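Local coordinates for protein Vv2_1132 (Vibrio vulnificus CMCP6, PDB 5Y9S) that probably binds DNA and regulates transcription as a tetrameric LysR-type regulator, using an N-terminal helix-turn-helix domain joined to a substrate-binding domain, at residues 12-26 against 33-47. Numbering follows the deposited sequence.
Sequences KWLEDFLSLMELGNF and RFVTQSAFSRRIQAL
In the DNA-binding domain, helix 12-22 packs against helix 37-47, second of the helix-turn-helix and, as in relatives, probably the recognition helix; their segment axes cross at -106°, 9.5 Å apart. Two arginines grip buried Asp16. The Arg43 guanidinium lies nearly coplanar with the carboxylate, its NH2 meeting the syn lone pair of Asp16 OD1 at 2.6 Å; its NE points at OD2, modelled too close to trust the length. Arg33, its chain bent at chi2 and chi3 (-83° and -63°), meets the same OD1 on its anti side, out of the carboxylate plane, through NE at 2.6 Å. Its NH1 bonds Lys12 O, and Glu15 CB covers one guanidinium face, 3.5 Å from Arg33 CZ. Two arginines probably favour ionised Asp16; Glu15 is a long, out-of-plane ion partner of Arg33. Toward Leu47 the contact turns apolar: Leu47 CA sits over the six-membered ring of Trp13, and Ala46 CB touches Trp13 CZ2 at 3.4 Å. Near the C-terminal end of helix 12-22, the Phe40 edge receives Leu20 CB at CZ and Phe26 CD2 at Phe40 CD2, both at 3.7 Å. Helix 26-32 packs on Phe40, strand 56-57 meets Leu20 and Ile44 through Phe56, and Phe72 of helix 67-90 stands edge-to-face to Phe17.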
ATOM      1  N   LYS D  12      16.995  -0.235   0.357  1.00 12.78           N
ATOM      2  CA  LYS D  12      17.542   0.855  -0.451  1.00 16.11           C
ATOM      3  C   LYS D  12      17.645   0.511  -1.938  1.00 15.71           C
ATOM      4  O   LYS D  12      17.839   1.424  -2.747  1.00 22.36           O
ATOM      5  CB  LYS D  12      18.904   1.326   0.086  1.00 29.10           C
ATOM      6  CG  LYS D  12      19.761   0.275   0.728  1.00 33.08           C
ATOM      7  CD  LYS D  12      21.015   0.905   1.309  1.00 45.45           C
ATOM      8  CE  LYS D  12      20.789   1.375   2.760  1.00 50.94           C
ATOM      9  NZ  LYS D  12      21.912   2.227   3.282  1.00 48.71           N
ATOM     10  N   TRP D  13      17.494  -0.766  -2.319  1.00 19.65           N
ATOM     11  CA  TRP D  13      17.336  -1.140  -3.734  1.00 13.39           C
ATOM     12  C   TRP D  13      16.210  -0.348  -4.400  1.00 15.17           C
ATOM     13  O   TRP D  13      16.292   0.004  -5.588  1.00 15.48           O
ATOM     14  CB  TRP D  13      17.010  -2.636  -3.851  1.00 13.11           C
ATOM     15  CG  TRP D  13      18.117  -3.562  -3.441  1.00 13.61           C
ATOM     16  CD1 TRP D  13      19.432  -3.233  -3.228  1.00 14.19           C
ATOM     17  CD2 TRP D  13      18.008  -4.978  -3.191  1.00 13.65           C
ATOM     18  NE1 TRP D  13      20.138  -4.359  -2.880  1.00 19.82           N
ATOM     19  CE2 TRP D  13      19.291  -5.439  -2.844  1.00 14.25           C
ATOM     20  CE3 TRP D  13      16.955  -5.888  -3.225  1.00 18.05           C
ATOM     21  CZ2 TRP D  13      19.546  -6.767  -2.533  1.00 15.09           C
ATOM     22  CZ3 TRP D  13      17.205  -7.209  -2.916  1.00 31.35           C
ATOM     23  CH2 TRP D  13      18.499  -7.641  -2.589  1.00 14.12           C
ATOM     24  N   LEU D  14      15.152  -0.059  -3.648  1.00 12.23           N
ATOM     25  CA  LEU D  14      13.996   0.610  -4.230  1.00 11.84           C
ATOM     26  C   LEU D  14      14.347   2.015  -4.680  1.00 12.05           C
ATOM     27  O   LEU D  14      14.122   2.382  -5.837  1.00 21.42           O
ATOM     28  CB  LEU D  14      12.857   0.638  -3.220  1.00 11.32           C
ATOM     29  CG  LEU D  14      12.504  -0.736  -2.678  1.00 19.94           C
ATOM     30  CD1 LEU D  14      11.412  -0.603  -1.643  1.00 18.03           C
ATOM     31  CD2 LEU D  14      12.063  -1.632  -3.798  1.00 18.44           C
ATOM     32  N   GLU D  15      14.904   2.825  -3.786  1.00 13.98           N
ATOM     33  CA  GLU D  15      15.336   4.154  -4.221  1.00 19.52           C
ATOM     34  C   GLU D  15      16.474   4.043  -5.219  1.00 13.07           C
ATOM     35  O   GLU D  15      16.543   4.837  -6.163  1.00 24.80           O
ATOM     36  CB  GLU D  15      15.747   5.021  -3.022  1.00 25.82           C
ATOM     37  CG  GLU D  15      15.018   4.672  -1.717  1.00 44.35           C
ATOM     38  CD  GLU D  15      15.472   5.514  -0.512  1.00 61.63           C
ATOM     39  OE1 GLU D  15      15.506   6.760  -0.649  1.00 71.46           O
ATOM     40  OE2 GLU D  15      15.794   4.936   0.563  1.00 53.37           O
ATOM     41  N   ASP D  16      17.358   3.053  -5.049  1.00 19.31           N
ATOM     42  CA  ASP D  16      18.356   2.776  -6.090  1.00 14.02           C
ATOM     43  C   ASP D  16      17.675   2.638  -7.435  1.00 13.96           C
ATOM     44  O   ASP D  16      18.041   3.302  -8.409  1.00 14.38           O
ATOM     45  CB  ASP D  16      19.128   1.492  -5.782  1.00 14.30           C
ATOM     46  CG  ASP D  16      20.099   1.659  -4.640  1.00 20.13           C
ATOM     47  OD1 ASP D  16      20.348   2.815  -4.266  1.00 18.70           O
ATOM     48  OD2 ASP D  16      20.603   0.645  -4.102  1.00 21.00           O
ATOM     49  N   PHE D  17      16.636   1.804  -7.478  1.00 13.48           N
ATOM     50  CA  PHE D  17      15.905   1.583  -8.716  1.00 13.43           C
ATOM     51  C   PHE D  17      15.313   2.889  -9.246  1.00 18.81           C
ATOM     52  O   PHE D  17      15.556   3.266 -10.396  1.00 19.01           O
ATOM     53  CB  PHE D  17      14.823   0.532  -8.501  1.00 12.92           C
ATOM     54  CG  PHE D  17      13.831   0.480  -9.618  1.00 15.67           C
ATOM     55  CD1 PHE D  17      14.067  -0.295 -10.744  1.00 13.19           C
ATOM     56  CD2 PHE D  17      12.655   1.225  -9.552  1.00 14.51           C
ATOM     57  CE1 PHE D  17      13.149  -0.332 -11.786  1.00 22.34           C
ATOM     58  CE2 PHE D  17      11.745   1.207 -10.597  1.00 12.32           C
ATOM     59  CZ  PHE D  17      11.990   0.414 -11.716  1.00 12.72           C
ATOM     60  N   LEU D  18      14.503   3.578  -8.430  1.00 15.40           N
ATOM     61  CA  LEU D  18      13.912   4.847  -8.859  1.00 14.51           C
ATOM     62  C   LEU D  18      14.984   5.810  -9.372  1.00 18.91           C
ATOM     63  O   LEU D  18      14.850   6.406 -10.453  1.00 14.04           O
ATOM     64  CB  LEU D  18      13.155   5.483  -7.700  1.00 12.59           C
ATOM     65  CG  LEU D  18      11.911   4.736  -7.177  1.00 18.53           C
ATOM     66  CD1 LEU D  18      10.965   5.664  -6.454  1.00 20.56           C
ATOM     67  CD2 LEU D  18      11.155   4.055  -8.284  1.00 21.59           C
ATOM     68  N   SER D  19      16.079   5.944  -8.617  1.00 13.74           N
ATOM     69  CA  SER D  19      17.103   6.925  -8.975  1.00 23.78           C
ATOM     70  C   SER D  19      17.736   6.613 -10.326  1.00 28.53           C
ATOM     71  O   SER D  19      18.024   7.532 -11.097  1.00 34.96           O
ATOM     72  CB  SER D  19      18.178   7.018  -7.891  1.00 23.79           C
ATOM     73  OG  SER D  19      19.359   7.578  -8.438  1.00 39.86           O
ATOM     74  N   LEU D  20      17.957   5.333 -10.647  1.00 24.12           N
ATOM     75  CA  LEU D  20      18.531   5.055 -11.962  1.00 17.30           C
ATOM     76  C   LEU D  20      17.482   5.144 -13.060  1.00 24.46           C
ATOM     77  O   LEU D  20      17.825   5.414 -14.209  1.00 23.29           O
ATOM     78  CB  LEU D  20      19.237   3.679 -11.982  1.00 16.94           C
ATOM     79  CG  LEU D  20      19.418   2.965 -13.330  1.00 27.66           C
ATOM     80  CD1 LEU D  20      20.328   3.747 -14.241  1.00 23.33           C
ATOM     81  CD2 LEU D  20      20.000   1.588 -13.109  1.00 32.14           C
ATOM     82  N   MET D  21      16.201   4.967 -12.735  1.00 23.10           N
ATOM     83  CA  MET D  21      15.169   5.153 -13.754  1.00 25.64           C
ATOM     84  C   MET D  21      15.069   6.609 -14.192  1.00 24.18           C
ATOM     85  O   MET D  21      14.862   6.885 -15.379  1.00 22.14           O
ATOM     86  CB  MET D  21      13.823   4.660 -13.237  1.00 33.07           C
ATOM     87  CG  MET D  21      12.661   4.846 -14.216  1.00 43.65           C
ATOM     88  SD  MET D  21      11.026   4.606 -13.426  1.00 44.92           S
ATOM     89  CE  MET D  21       9.899   5.079 -14.767  1.00 47.16           C
ATOM     90  N   GLU D  22      15.210   7.555 -13.254  1.00 25.93           N
ATOM     91  CA  GLU D  22      15.105   8.966 -13.605  1.00 30.95           C
ATOM     92  C   GLU D  22      16.359   9.462 -14.326  1.00 43.10           C
ATOM     93  O   GLU D  22      16.310   9.737 -15.532  1.00 41.91           O
ATOM     94  CB  GLU D  22      14.812   9.820 -12.374  1.00 28.70           C
ATOM     95  CG  GLU D  22      15.585   9.530 -11.102  1.00 51.23           C
ATOM     96  CD  GLU D  22      15.368  10.611 -10.027  1.00 65.50           C
ATOM     97  OE1 GLU D  22      15.019  11.763 -10.379  1.00 63.03           O
ATOM     98  OE2 GLU D  22      15.541  10.301  -8.825  1.00 73.66           O
ATOM     99  N   LEU D  23      17.475   9.613 -13.613  1.00 42.65           N
ATOM    100  CA  LEU D  23      18.736   9.887 -14.291  1.00 34.31           C
ATOM    101  C   LEU D  23      19.003   8.787 -15.297  1.00 36.37           C
ATOM    102  O   LEU D  23      18.613   7.640 -15.104  1.00 55.78           O
ATOM    103  CB  LEU D  23      19.872   9.958 -13.287  1.00 32.61           C
ATOM    104  CG  LEU D  23      19.345  10.588 -12.015  1.00 29.94           C
ATOM    105  CD1 LEU D  23      20.248  10.320 -10.839  1.00 32.03           C
ATOM    106  CD2 LEU D  23      19.244  12.061 -12.281  1.00 36.20           C
ATOM    107  N   GLY D  24      19.644   9.124 -16.389  1.00 37.72           N
ATOM    108  CA  GLY D  24      19.731   8.045 -17.350  1.00 45.36           C
ATOM    109  C   GLY D  24      20.886   7.077 -17.177  1.00 41.60           C
ATOM    110  O   GLY D  24      21.076   6.218 -18.048  1.00 36.51           O
ATOM    111  N   ASN D  25      21.672   7.177 -16.105  1.00 25.84           N
ATOM    112  CA  ASN D  25      22.961   6.510 -16.129  1.00 22.83           C
ATOM    113  C   ASN D  25      23.430   6.167 -14.721  1.00 25.94           C
ATOM    114  O   ASN D  25      22.987   6.752 -13.724  1.00 24.11           O
ATOM    115  CB  ASN D  25      24.012   7.369 -16.861  1.00 31.05           C
ATOM    116  CG  ASN D  25      24.577   8.464 -15.989  1.00 42.10           C
ATOM    117  OD1 ASN D  25      25.586   8.275 -15.316  1.00 52.49           O
ATOM    118  ND2 ASN D  25      23.923   9.618 -15.988  1.00 48.64           N
ATOM    119  N   PHE D  26      24.367   5.210 -14.664  1.00 28.94           N
ATOM    120  CA  PHE D  26      24.812   4.670 -13.382  1.00 26.04           C
ATOM    121  C   PHE D  26      25.566   5.708 -12.578  1.00 23.11           C
ATOM    122  O   PHE D  26      25.349   5.843 -11.372  1.00 28.52           O
ATOM    123  CB  PHE D  26      25.684   3.433 -13.607  1.00 23.45           C
ATOM    124  CG  PHE D  26      24.890   2.191 -13.852  1.00 27.55           C
ATOM    125  CD1 PHE D  26      24.454   1.869 -15.135  1.00 27.30           C
ATOM    126  CD2 PHE D  26      24.523   1.378 -12.797  1.00 19.09           C
ATOM    127  CE1 PHE D  26      23.677   0.740 -15.352  1.00 25.91           C
ATOM    128  CE2 PHE D  26      23.752   0.254 -13.011  1.00 18.65           C
ATOM    129  CZ  PHE D  26      23.329  -0.066 -14.285  1.00 21.62           C
ATOM    130  N   ARG D  33      22.642   8.758  -4.952  1.00 24.00           N
ATOM    131  CA  ARG D  33      22.464   7.881  -3.801  1.00 16.45           C
ATOM    132  C   ARG D  33      23.675   7.855  -2.866  1.00 23.55           C
ATOM    133  O   ARG D  33      23.713   7.036  -1.940  1.00 23.60           O
ATOM    134  CB  ARG D  33      22.126   6.462  -4.267  1.00 21.97           C
ATOM    135  CG  ARG D  33      20.894   6.402  -5.179  1.00 26.49           C
ATOM    136  CD  ARG D  33      19.592   6.372  -4.376  1.00 24.25           C
ATOM    137  NE  ARG D  33      19.466   5.179  -3.545  1.00 24.57           N
ATOM    138  CZ  ARG D  33      19.154   5.203  -2.256  1.00 24.08           C
ATOM    139  NH1 ARG D  33      19.042   4.076  -1.572  1.00 29.29           N
ATOM    140  NH2 ARG D  33      18.954   6.361  -1.650  1.00 22.87           N
ATOM    141  N   PHE D  34      24.675   8.705  -3.106  1.00 28.25           N
ATOM    142  CA  PHE D  34      25.796   8.911  -2.178  1.00 37.04           C
ATOM    143  C   PHE D  34      26.569   7.624  -1.893  1.00 37.13           C
ATOM    144  O   PHE D  34      26.943   7.345  -0.749  1.00 38.46           O
ATOM    145  CB  PHE D  34      25.304   9.563  -0.876  1.00 40.67           C
ATOM    146  CG  PHE D  34      24.476  10.798  -1.112  1.00 45.22           C
ATOM    147  CD1 PHE D  34      25.038  11.909  -1.730  1.00 51.47           C
ATOM    148  CD2 PHE D  34      23.129  10.827  -0.779  1.00 44.78           C
ATOM    149  CE1 PHE D  34      24.288  13.045  -1.979  1.00 51.41           C
ATOM    150  CE2 PHE D  34      22.365  11.960  -1.033  1.00 49.13           C
ATOM    151  CZ  PHE D  34      22.949  13.072  -1.632  1.00 49.89           C
ATOM    152  N   VAL D  35      26.830   6.834  -2.941  1.00 41.57           N
ATOM    153  CA  VAL D  35      27.675   5.641  -2.845  1.00 27.70           C
ATOM    154  C   VAL D  35      28.601   5.607  -4.062  1.00 31.71           C
ATOM    155  O   VAL D  35      28.438   6.383  -5.015  1.00 24.50           O
ATOM    156  CB  VAL D  35      26.848   4.336  -2.743  1.00 27.26           C
ATOM    157  CG1 VAL D  35      25.985   4.348  -1.489  1.00 33.36           C
ATOM    158  CG2 VAL D  35      25.974   4.144  -3.992  1.00 23.47           C
ATOM    159  N   THR D  36      29.596   4.706  -4.019  1.00 26.51           N
ATOM    160  CA  THR D  36      30.497   4.543  -5.161  1.00 38.44           C
ATOM    161  C   THR D  36      29.710   4.147  -6.412  1.00 48.33           C
ATOM    162  O   THR D  36      28.655   3.506  -6.333  1.00 49.81           O
ATOM    163  CB  THR D  36      31.584   3.497  -4.874  1.00 30.55           C
ATOM    164  OG1 THR D  36      30.994   2.215  -4.618  1.00 37.47           O
ATOM    165  CG2 THR D  36      32.440   3.909  -3.659  1.00 30.94           C
ATOM    166  N   GLN D  37      30.214   4.578  -7.576  1.00 47.88           N
ATOM    167  CA  GLN D  37      29.755   4.020  -8.847  1.00 40.32           C
ATOM    168  C   GLN D  37      29.728   2.502  -8.773  1.00 33.67           C
ATOM    169  O   GLN D  37      28.791   1.847  -9.263  1.00 22.82           O
ATOM    170  CB  GLN D  37      30.680   4.476  -9.966  1.00 39.63           C
ATOM    171  CG  GLN D  37      30.126   4.354 -11.366  1.00 40.73           C
ATOM    172  CD  GLN D  37      30.829   5.313 -12.297  1.00 50.97           C
ATOM    173  OE1 GLN D  37      31.618   6.146 -11.842  1.00 56.02           O
ATOM    174  NE2 GLN D  37      30.560   5.206 -13.605  1.00 56.34           N
ATOM    175  N   SER D  38      30.738   1.942  -8.118  1.00 30.84           N
ATOM    176  CA  SER D  38      30.873   0.538  -7.772  1.00 29.52           C
ATOM    177  C   SER D  38      29.657   0.010  -7.040  1.00 29.60           C
ATOM    178  O   SER D  38      28.869  -0.761  -7.606  1.00 31.20           O
ATOM    179  CB  SER D  38      32.113   0.355  -6.890  1.00 32.83           C
ATOM    180  OG  SER D  38      32.041  -0.820  -6.080  1.00 42.20           O
ATOM    181  N   ALA D  39      29.525   0.406  -5.763  1.00 27.93           N
ATOM    182  CA  ALA D  39      28.488  -0.170  -4.915  1.00 31.54           C
ATOM    183  C   ALA D  39      27.106  -0.018  -5.532  1.00 18.78           C
ATOM    184  O   ALA D  39      26.267  -0.906  -5.377  1.00 20.19           O
ATOM    185  CB  ALA D  39      28.523   0.457  -3.521  1.00 40.59           C
ATOM    186  N   PHE D  40      26.862   1.065  -6.268  1.00 18.78           N
ATOM    187  CA  PHE D  40      25.569   1.218  -6.918  1.00 18.60           C
ATOM    188  C   PHE D  40      25.303   0.065  -7.875  1.00 24.50           C
ATOM    189  O   PHE D  40      24.236  -0.557  -7.829  1.00 28.82           O
ATOM    190  CB  PHE D  40      25.476   2.538  -7.663  1.00 18.25           C
ATOM    191  CG  PHE D  40      24.079   2.836  -8.137  1.00 19.53           C
ATOM    192  CD1 PHE D  40      23.100   3.225  -7.233  1.00 16.76           C
ATOM    193  CD2 PHE D  40      23.735   2.685  -9.467  1.00 17.97           C
ATOM    194  CE1 PHE D  40      21.796   3.485  -7.659  1.00 21.02           C
ATOM    195  CE2 PHE D  40      22.431   2.935  -9.899  1.00 20.90           C
ATOM    196  CZ  PHE D  40      21.458   3.335  -8.988  1.00 19.05           C
ATOM    197  N   SER D  41      26.280  -0.232  -8.743  1.00 18.92           N
ATOM    198  CA  SER D  41      26.184  -1.348  -9.683  1.00 23.67           C
ATOM    199  C   SER D  41      25.864  -2.644  -8.966  1.00 18.72           C
ATOM    200  O   SER D  41      24.999  -3.410  -9.404  1.00 18.32           O
ATOM    201  CB  SER D  41      27.492  -1.511 -10.448  1.00 20.16           C
ATOM    202  OG  SER D  41      27.437  -0.738 -11.612  1.00 38.52           O
ATOM    203  N   ARG D  42      26.567  -2.906  -7.864  1.00 18.92           N
ATOM    204  CA  ARG D  42      26.345  -4.137  -7.114  1.00 20.77           C
ATOM    205  C   ARG D  42      24.952  -4.163  -6.510  1.00 26.98           C
ATOM    206  O   ARG D  42      24.335  -5.231  -6.411  1.00 26.50           O
ATOM    207  CB  ARG D  42      27.418  -4.287  -6.034  1.00 30.82           C
ATOM    208  CG  ARG D  42      27.645  -5.714  -5.538  1.00 43.31           C
ATOM    209  CD  ARG D  42      29.011  -5.812  -4.850  1.00 51.31           C
ATOM    210  NE  ARG D  42      30.119  -5.749  -5.803  1.00 55.85           N
ATOM    211  CZ  ARG D  42      31.081  -4.826  -5.797  1.00 56.18           C
ATOM    212  NH1 ARG D  42      31.079  -3.863  -4.878  1.00 55.60           N
ATOM    213  NH2 ARG D  42      32.054  -4.873  -6.712  1.00 47.59           N
ATOM    214  N   ARG D  43      24.422  -2.998  -6.131  1.00 17.25           N
ATOM    215  CA  ARG D  43      23.087  -2.989  -5.556  1.00 20.66           C
ATOM    216  C   ARG D  43      22.058  -3.287  -6.630  1.00 21.41           C
ATOM    217  O   ARG D  43      21.191  -4.147  -6.446  1.00 15.57           O
ATOM    218  CB  ARG D  43      22.813  -1.652  -4.871  1.00 16.08           C
ATOM    219  CG  ARG D  43      23.783  -1.380  -3.707  1.00 27.93           C
ATOM    220  CD  ARG D  43      23.114  -0.805  -2.464  1.00 29.97           C
ATOM    221  NE  ARG D  43      22.463   0.458  -2.751  1.00 28.72           N
ATOM    222  CZ  ARG D  43      22.682   1.557  -2.052  1.00 25.18           C
ATOM    223  NH1 ARG D  43      23.537   1.505  -1.049  1.00 25.38           N
ATOM    224  NH2 ARG D  43      22.058   2.692  -2.354  1.00 20.77           N
ATOM    225  N   ILE D  44      22.181  -2.620  -7.784  1.00 19.83           N
ATOM    226  CA  ILE D  44      21.259  -2.842  -8.894  1.00 16.05           C
ATOM    227  C   ILE D  44      21.279  -4.306  -9.322  1.00 16.23           C
ATOM    228  O   ILE D  44      20.240  -4.900  -9.655  1.00 15.81           O
ATOM    229  CB  ILE D  44      21.622  -1.895 -10.048  1.00 16.51           C
ATOM    230  CG1 ILE D  44      21.364  -0.438  -9.617  1.00 19.18           C
ATOM    231  CG2 ILE D  44      20.895  -2.280 -11.323  1.00 16.49           C
ATOM    232  CD1 ILE D  44      19.899  -0.010  -9.703  1.00 16.89           C
ATOM    233  N   GLN D  45      22.454  -4.918  -9.302  1.00 16.89           N
ATOM    234  CA  GLN D  45      22.559  -6.310  -9.708  1.00 17.15           C
ATOM    235  C   GLN D  45      21.903  -7.229  -8.685  1.00 16.64           C
ATOM    236  O   GLN D  45      21.154  -8.136  -9.055  1.00 16.43           O
ATOM    237  CB  GLN D  45      24.029  -6.671  -9.922  1.00 20.17           C
ATOM    238  CG  GLN D  45      24.335  -8.143  -9.785  1.00 29.99           C
ATOM    239  CD  GLN D  45      25.739  -8.483 -10.279  1.00 31.57           C
ATOM    240  OE1 GLN D  45      26.709  -7.823  -9.903  1.00 35.57           O
ATOM    241  NE2 GLN D  45      25.846  -9.498 -11.133  1.00 44.12           N
ATOM    242  N   ALA D  46      22.124  -6.968  -7.389  1.00 20.05           N
ATOM    243  CA  ALA D  46      21.441  -7.749  -6.359  1.00 20.02           C
ATOM    244  C   ALA D  46      19.924  -7.618  -6.471  1.00 16.76           C
ATOM    245  O   ALA D  46      19.196  -8.604  -6.296  1.00 14.99           O
ATOM    246  CB  ALA D  46      21.899  -7.318  -4.972  1.00 16.35           C
ATOM    247  N   LEU D  47      19.430  -6.413  -6.758  1.00 14.92           N
ATOM    248  CA  LEU D  47      17.989  -6.234  -6.949  1.00 14.27           C
ATOM    249  C   LEU D  47      17.491  -7.052  -8.132  1.00 17.44           C
ATOM    250  O   LEU D  47      16.389  -7.611  -8.087  1.00 20.77           O
ATOM    251  CB  LEU D  47      17.655  -4.760  -7.165  1.00 14.03           C
ATOM    252  CG  LEU D  47      16.224  -4.475  -7.623  1.00 13.48           C
ATOM    253  CD1 LEU D  47      15.174  -4.968  -6.606  1.00 13.28           C
ATOM    254  CD2 LEU D  47      16.049  -3.020  -7.864  1.00 13.36           C
TER